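Local coordinates for sensor protein kinase WalK (Staphylococcus aureus, PDB 4YWZ), which acts as the membrane sensor histidine kinase of the essential WalKR two-component system, here represented by its extracellular receptor domain, which probably perceives the signal, at residues I59-F64 / A73-S78; R116-N121 / I136-N141. The protein carries 1 engineered substitution. All coordinates share one frame; numbering follows the deposited sequence.

Contact 1: I59-F64 / A73-S78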
loop_
_atom_site.group_PDB
_atom_site.type_symbol
_atom_site.label_atom_id
_atom_site.label_comp_id
_atom_site.label_asym_id
_atom_site.label_seq_id
_atom_site.Cartn_x
_atom_site.Cartn_y
_atom_site.Cartn_z
ATOM N N ILE A 59 -4.895 -6.328 -4.074
ATOM C CA ILE A 59 -5.360 -7.722 -4.230
ATOM C C ILE A 59 -5.817 -7.969 -5.654
ATOM O O ILE A 59 -6.669 -7.214 -6.232
ATOM C CB ILE A 59 -6.443 -8.008 -3.211
ATOM C CG1 ILE A 59 -5.751 -8.103 -1.838
ATOM C CG2 ILE A 59 -7.146 -9.355 -3.578
ATOM C CD1 ILE A 59 -6.608 -8.495 -0.696
ATOM N N GLY A 60 -5.255 -9.009 -6.281
ATOM C CA GLY A 60 -5.639 -9.489 -7.603
ATOM C C GLY A 60 -6.918 -10.312 -7.604
ATOM O O GLY A 60 -7.881 -10.017 -8.290
ATOM N N GLU A 61 -6.930 -11.352 -6.777
ATOM C CA GLU A 61 -8.059 -12.278 -6.673
ATOM C C GLU A 61 -8.070 -12.925 -5.294
ATOM O O GLU A 61 -7.018 -13.083 -4.714
ATOM C CB GLU A 61 -7.864 -13.378 -7.645
ATOM C CG GLU A 61 -9.090 -14.311 -7.803
ATOM C CD GLU A 61 -8.887 -15.448 -8.828
ATOM O OE1 GLU A 61 -7.817 -15.597 -9.444
ATOM O OE2 GLU A 61 -9.797 -16.280 -8.936
ATOM N N ILE A 62 -9.267 -13.169 -4.768
ATOM C CA ILE A 62 -9.425 -13.967 -3.564
ATOM C C ILE A 62 -10.289 -15.137 -3.991
ATOM O O ILE A 62 -11.336 -14.966 -4.672
ATOM C CB ILE A 62 -10.066 -13.208 -2.410
ATOM C CG1 ILE A 62 -9.341 -11.882 -2.133
ATOM C CG2 ILE A 62 -10.122 -14.145 -1.193
ATOM C CD1 ILE A 62 -9.975 -11.036 -1.018
ATOM N N ARG A 63 -9.953 -16.387 -3.513
ATOM C CA ARG A 63 -10.828 -17.556 -3.657
ATOM C C ARG A 63 -11.094 -18.106 -2.243
ATOM O O ARG A 63 -10.258 -18.016 -1.357
ATOM C CB ARG A 63 -10.218 -18.639 -4.459
ATOM C CG ARG A 63 -9.731 -18.174 -5.861
ATOM C CD ARG A 63 -8.994 -19.208 -6.668
ATOM N NE ARG A 63 -8.503 -18.620 -7.915
ATOM C CZ ARG A 63 -7.494 -19.110 -8.630
ATOM N NH1 ARG A 63 -6.932 -20.310 -8.311
ATOM N NH2 ARG A 63 -7.074 -18.428 -9.700
ATOM N N PHE A 64 -12.272 -18.661 -2.062
ATOM C CA PHE A 64 -12.603 -19.490 -0.908
ATOM C C PHE A 64 -12.786 -20.934 -1.374
ATOM O O PHE A 64 -13.470 -21.231 -2.320
ATOM C CB PHE A 64 -13.843 -18.987 -0.156
ATOM C CG PHE A 64 -14.201 -19.860 1.040
ATOM C CD1 PHE A 64 -13.501 -19.779 2.192
ATOM C CD2 PHE A 64 -15.188 -20.890 0.890
ATOM C CE1 PHE A 64 -13.753 -20.659 3.279
ATOM C CE2 PHE A 64 -15.404 -21.774 1.973
ATOM C CZ PHE A 64 -14.717 -21.604 3.147
ATOM N N ALA A 73 -15.871 -20.079 -4.353
ATOM C CA ALA A 73 -16.141 -18.696 -4.743
ATOM C C ALA A 73 -14.823 -18.066 -5.162
ATOM O O ALA A 73 -13.776 -18.388 -4.631
ATOM C CB ALA A 73 -16.710 -17.907 -3.597
ATOM N N THR A 74 -14.973 -17.107 -6.078
ATOM C CA THR A 74 -13.897 -16.250 -6.522
ATOM C C THR A 74 -14.403 -14.828 -6.699
ATOM O O THR A 74 -15.588 -14.588 -6.996
ATOM C CB THR A 74 -13.261 -16.706 -7.869
ATOM O OG1 THR A 74 -12.254 -15.759 -8.266
ATOM C CG2 THR A 74 -14.262 -16.865 -9.021
ATOM N N THR A 75 -13.484 -13.881 -6.553
ATOM C CA THR A 75 -13.747 -12.465 -6.827
ATOM C C THR A 75 -13.504 -12.048 -8.283
ATOM O O THR A 75 -13.915 -10.917 -8.657
ATOM C CB THR A 75 -12.898 -11.596 -5.987
ATOM O OG1 THR A 75 -11.498 -11.804 -6.282
ATOM C CG2 THR A 75 -13.147 -11.897 -4.536
ATOM N N LYS A 76 -12.967 -12.943 -9.086
ATOM C CA LYS A 76 -12.620 -12.680 -10.483
ATOM C C LYS A 76 -13.612 -13.330 -11.436
ATOM O O LYS A 76 -13.686 -14.571 -11.606
ATOM C CB LYS A 76 -11.147 -13.051 -10.754
ATOM C CG LYS A 76 -10.694 -12.766 -12.163
ATOM C CD LYS A 76 -9.167 -12.807 -12.382
ATOM C CE LYS A 76 -8.296 -11.974 -11.475
ATOM N NZ LYS A 76 -8.305 -10.468 -11.573
ATOM N N GLN A 77 -14.454 -12.467 -12.013
ATOM C CA GLN A 77 -15.550 -12.928 -12.909
ATOM C C GLN A 77 -15.034 -13.802 -14.068
ATOM O O GLN A 77 -15.635 -14.815 -14.430
ATOM C CB GLN A 77 -16.339 -11.681 -13.376
ATOM C CG GLN A 77 -17.471 -11.936 -14.354
ATOM C CD GLN A 77 -17.370 -11.019 -15.574
ATOM O OE1 GLN A 77 -16.645 -11.311 -16.542
ATOM N NE2 GLN A 77 -18.083 -9.893 -15.529
ATOM N N SER A 78 -13.858 -13.489 -14.615
ATOM C CA SER A 78 -13.250 -14.264 -15.692
ATOM C C SER A 78 -12.803 -15.658 -15.273
ATOM O O SER A 78 -12.507 -16.449 -16.121
ATOM C CB SER A 78 -12.051 -13.484 -16.307
ATOM O OG SER A 78 -10.962 -13.269 -15.369
HETATM O O HOH W 1 -10.628 -10.377 -8.200
HETATM O O HOH W 2 -8.023 -7.908 -10.394
#

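Contact 2: R116-N121 / I136-N141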
loop_
_atom_site.group_PDB
_atom_site.type_symbol
_atom_site.label_atom_id
_atom_site.label_comp_id
_atom_site.label_asym_id
_atom_site.label_seq_id
_atom_site.Cartn_x
_atom_site.Cartn_y
_atom_site.Cartn_z
ATOM N N ARG A 116 5.610 -11.154 -11.194
ATOM C CA ARG A 116 5.736 -11.645 -9.764
ATOM C C ARG A 116 4.479 -11.385 -8.951
ATOM O O ARG A 116 3.972 -10.293 -8.906
ATOM C CB ARG A 116 6.891 -11.041 -9.036
ATOM C CG ARG A 116 8.134 -11.893 -9.241
ATOM C CD ARG A 116 9.360 -11.351 -8.554
ATOM N NE ARG A 116 9.737 -10.195 -9.289
ATOM C CZ ARG A 116 10.943 -9.657 -9.314
ATOM N NH1 ARG A 116 11.940 -10.183 -8.624
ATOM N NH2 ARG A 116 11.098 -8.535 -10.022
ATOM N N VAL A 117 3.931 -12.452 -8.311
ATOM C CA VAL A 117 2.690 -12.389 -7.555
ATOM C C VAL A 117 2.890 -13.096 -6.224
ATOM O O VAL A 117 3.555 -14.085 -6.160
ATOM C CB VAL A 117 1.556 -13.087 -8.320
ATOM C CG1 VAL A 117 0.318 -13.243 -7.440
ATOM C CG2 VAL A 117 1.195 -12.234 -9.556
ATOM N N TRP A 118 2.392 -12.551 -5.158
ATOM C CA TRP A 118 2.577 -13.124 -3.867
ATOM C C TRP A 118 1.287 -13.838 -3.540
ATOM O O TRP A 118 0.188 -13.252 -3.477
ATOM C CB TRP A 118 2.892 -12.073 -2.788
ATOM C CG TRP A 118 3.283 -12.619 -1.473
ATOM C CD1 TRP A 118 4.288 -13.474 -1.237
ATOM C CD2 TRP A 118 2.674 -12.357 -0.181
ATOM N NE1 TRP A 118 4.374 -13.781 0.139
ATOM C CE2 TRP A 118 3.386 -13.124 0.791
ATOM C CE3 TRP A 118 1.582 -11.613 0.234
ATOM C CZ2 TRP A 118 3.068 -13.086 2.151
ATOM C CZ3 TRP A 118 1.229 -11.627 1.581
ATOM C CH2 TRP A 118 1.970 -12.373 2.505
ATOM N N VAL A 119 1.399 -15.136 -3.204
ATOM C CA VAL A 119 0.251 -15.975 -2.901
ATOM C C VAL A 119 0.283 -16.228 -1.385
ATOM O O VAL A 119 1.318 -16.585 -0.787
ATOM C CB VAL A 119 0.325 -17.378 -3.562
ATOM C CG1 VAL A 119 -0.714 -18.374 -2.989
ATOM C CG2 VAL A 119 0.274 -17.225 -5.079
ATOM N N TYR A 120 -0.840 -15.874 -0.743
ATOM C CA TYR A 120 -1.049 -16.042 0.733
ATOM C C TYR A 120 -2.290 -16.881 0.896
ATOM O O TYR A 120 -3.379 -16.615 0.388
ATOM C CB TYR A 120 -1.186 -14.682 1.372
ATOM C CG TYR A 120 -1.418 -14.735 2.868
ATOM C CD1 TYR A 120 -0.368 -15.049 3.664
ATOM C CD2 TYR A 120 -2.640 -14.460 3.406
ATOM C CE1 TYR A 120 -0.518 -15.119 5.064
ATOM C CE2 TYR A 120 -2.842 -14.504 4.772
ATOM C CZ TYR A 120 -1.789 -14.878 5.555
ATOM O OH TYR A 120 -1.933 -14.929 6.981
ATOM N N ASN A 121 -2.168 -17.908 1.741
ATOM C CA ASN A 121 -3.248 -18.703 2.169
ATOM C C ASN A 121 -3.440 -18.577 3.721
ATOM O O ASN A 121 -2.474 -18.647 4.486
ATOM C CB ASN A 121 -2.927 -20.176 1.936
ATOM C CG ASN A 121 -2.943 -20.557 0.491
ATOM O OD1 ASN A 121 -3.963 -20.402 -0.149
ATOM N ND2 ASN A 121 -1.859 -21.026 0.000
ATOM N N ILE A 136 -5.238 -15.944 -1.707
ATOM C CA ILE A 136 -5.114 -14.569 -2.192
ATOM C C ILE A 136 -3.917 -14.496 -3.119
ATOM O O ILE A 136 -2.825 -14.923 -2.801
ATOM C CB ILE A 136 -4.951 -13.593 -1.065
ATOM C CG1 ILE A 136 -6.152 -13.618 -0.165
ATOM C CG2 ILE A 136 -4.703 -12.179 -1.600
ATOM C CD1 ILE A 136 -5.990 -12.770 1.061
ATOM N N GLU A 137 -4.158 -13.927 -4.328
ATOM C CA GLU A 137 -3.062 -13.451 -5.257
ATOM C C GLU A 137 -3.005 -11.931 -5.089
ATOM O O GLU A 137 -4.030 -11.222 -5.250
ATOM C CB GLU A 137 -3.322 -13.792 -6.726
ATOM C CG GLU A 137 -3.263 -15.258 -6.997
ATOM C CD GLU A 137 -3.509 -15.648 -8.498
ATOM O OE1 GLU A 137 -3.647 -14.707 -9.336
ATOM O OE2 GLU A 137 -3.696 -16.871 -8.698
ATOM N N SER A 138 -1.834 -11.464 -4.658
ATOM C CA SER A 138 -1.617 -10.039 -4.382
ATOM C C SER A 138 -0.546 -9.506 -5.289
ATOM O O SER A 138 0.434 -10.176 -5.662
ATOM C CB SER A 138 -1.387 -9.856 -2.891
ATOM O OG SER A 138 -0.178 -10.367 -2.505
ATOM N N LYS A 139 -0.724 -8.217 -5.618
ATOM C CA LYS A 139 0.089 -7.552 -6.660
ATOM C C LYS A 139 1.391 -7.004 -6.130
ATOM O O LYS A 139 1.733 -5.782 -6.232
ATOM C CB LYS A 139 -0.762 -6.465 -7.272
ATOM C CG LYS A 139 -2.023 -6.903 -7.975
ATOM C CD LYS A 139 -2.809 -5.744 -8.492
ATOM C CE LYS A 139 -4.076 -6.250 -9.122
ATOM N NZ LYS A 139 -4.962 -5.213 -9.757
ATOM N N ILE A 140 2.238 -7.874 -5.613
ATOM C CA ILE A 140 3.526 -7.481 -5.065
ATOM C C ILE A 140 4.486 -6.852 -6.135
ATOM O O ILE A 140 5.443 -6.174 -5.730
ATOM C CB ILE A 140 4.215 -8.634 -4.322
ATOM C CG1 ILE A 140 5.171 -8.136 -3.278
ATOM C CG2 ILE A 140 4.836 -9.642 -5.273
ATOM C CD1 ILE A 140 5.504 -9.154 -2.243
ATOM N N ASN A 141 4.185 -7.109 -7.417
ATOM C CA ASN A 141 5.032 -6.562 -8.488
ATOM C C ASN A 141 4.921 -5.080 -8.475
ATOM O O ASN A 141 5.880 -4.413 -8.926
ATOM C CB ASN A 141 4.704 -7.067 -9.863
ATOM C CG ASN A 141 5.938 -7.132 -10.700
ATOM O OD1 ASN A 141 6.995 -7.400 -10.178
ATOM N ND2 ASN A 141 5.816 -6.683 -11.929
HETATM O O HOH W 3 -1.412 -12.604 -1.329
#

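Contact 1: I59-F64 / A73-S78
Glu-61 and Thr-74 meet through their polar ends: Thr-74 OG1 donates at 2.6 Å to Glu-61 OE2, which accepts through its anti lone pair. The Glu-61 chain is fully extended, with CG opposite the backbone N (chi1 -171°), and this carries the carboxylate to the threonine. Arg-63 grips the same carboxylate side-on. Its NE lies 2.9 Å from Glu-61 OE2 with a nearly straight N-H (178°), but it comes from above the carboxylate plane. Arg-63 NH2 reaches Glu-61 OE1 at 2.9 Å. Asn-79 also bonds to OE2, so three donors hold that oxygen and probably stabilise its negative charge.

Backbone bonds form the second group. Phe-64 N donates to Ala-73 O at 3.0 Å, and Thr-75 N to Ile-62 O at 3.1 Å. Beyond this a side chain takes over: Thr-75 OG1 accepts from Ile-62 N at 3.0 Å. With chi1 at 63°, OG1 sits between the backbone N and the carbonyl carbon of Thr-75 and faces that N-H. One water joins Thr-75 OG1 to Gly-60 O, which Lys-76 NZ also reaches weakly.

Apolar contact is slight. Ile-62 CB meets Thr-75 CG2 at 4.0 Å, and Lys-76 CB lies 3.8 Å from Glu-61 CG. Ala-73 and Thr-75 touch helix 46-54.

The arrangement is an antiparallel beta hairpin, with strand 71-74 outermost in this chain's sheet of the Cache-type domain. This strand leaves through an ST turn, in which Thr-74 OG1 accepts from Lys-76 N.

Contact 2: R116-N121 / I136-N141
The Trp-118 ring has Ser-138 OG at its edge, in the ring plane and 3.5 Å from CE3. On one face lies Tyr-120 CB, 3.9 Å above the plane and offset toward the rim. Ile-140 CD1 approaches the base of the indole obliquely and lies 4.0 Å from Trp-118 CB. The Tyr-120 ring is met at its edge by Ile-136 CD1, 4.4 Å from CD2. The guanidinium of Arg-116 is tilted 46° from the Asn-141 amide and makes a cation-pi contact with Tyr-144.

Two hydrogen-bonded pairs, Trp-118 with Ser-138 and Tyr-120 with Ile-136, join the antiparallel backbones. Trp-118 N donates to Ser-138 O at 3.1 Å. A water spans the two residues, donating a hydrogen bond to Trp-118 O at 2.8 Å and lying 2.8 Å from Ser-138 OG. The chi1 of 70° sets OG between the backbone N and the carbonyl carbon, on the side of this water.

Val-119 and Glu-137, a non-hydrogen-bonded pair, point to the other face. Val-117 CG1 packs against Glu-137 CB at 3.7 Å. Glu-137 OE1 is hydrogen-bonded to Tyr-110 OH, and OE2 to Tyr-135 OH, with a salt bridge from OE2 to Lys-108.

The two faces thus differ in chemistry. The aromatic face packs against helix 7-37, and Trp-118 NE1 and Tyr-120 OH are satisfied by Asp-103 and Ser-101. On the other, the buried Glu-137 has a lysine and two hydroxyl partners, which probably favour its ionised form.

Contacts 1 and 2 lie in one antiparallel sheet, their centres about 12 Å apart. They follow each other along the chain, each within its own hairpin. Strands 59-66 and 129-138 are neighbours and join the two hairpins. Gly-60 N lies 2.7 Å from Glu-137 O, and Glu-61 O lies 3.0 Å from Glu-137 N; both are probable hydrogen bonds. Gly-60 and Glu-61 together face Glu-137 in a classic beta bulge. Arg-63 of contact 1 also makes a weak, long ion pair with Glu-137 of contact 2. Helix 7-37 runs over both contacts, touching Ile-59 and Ile-62 in the first and Trp-118, Tyr-120, Ser-138 and Ile-140 in the second.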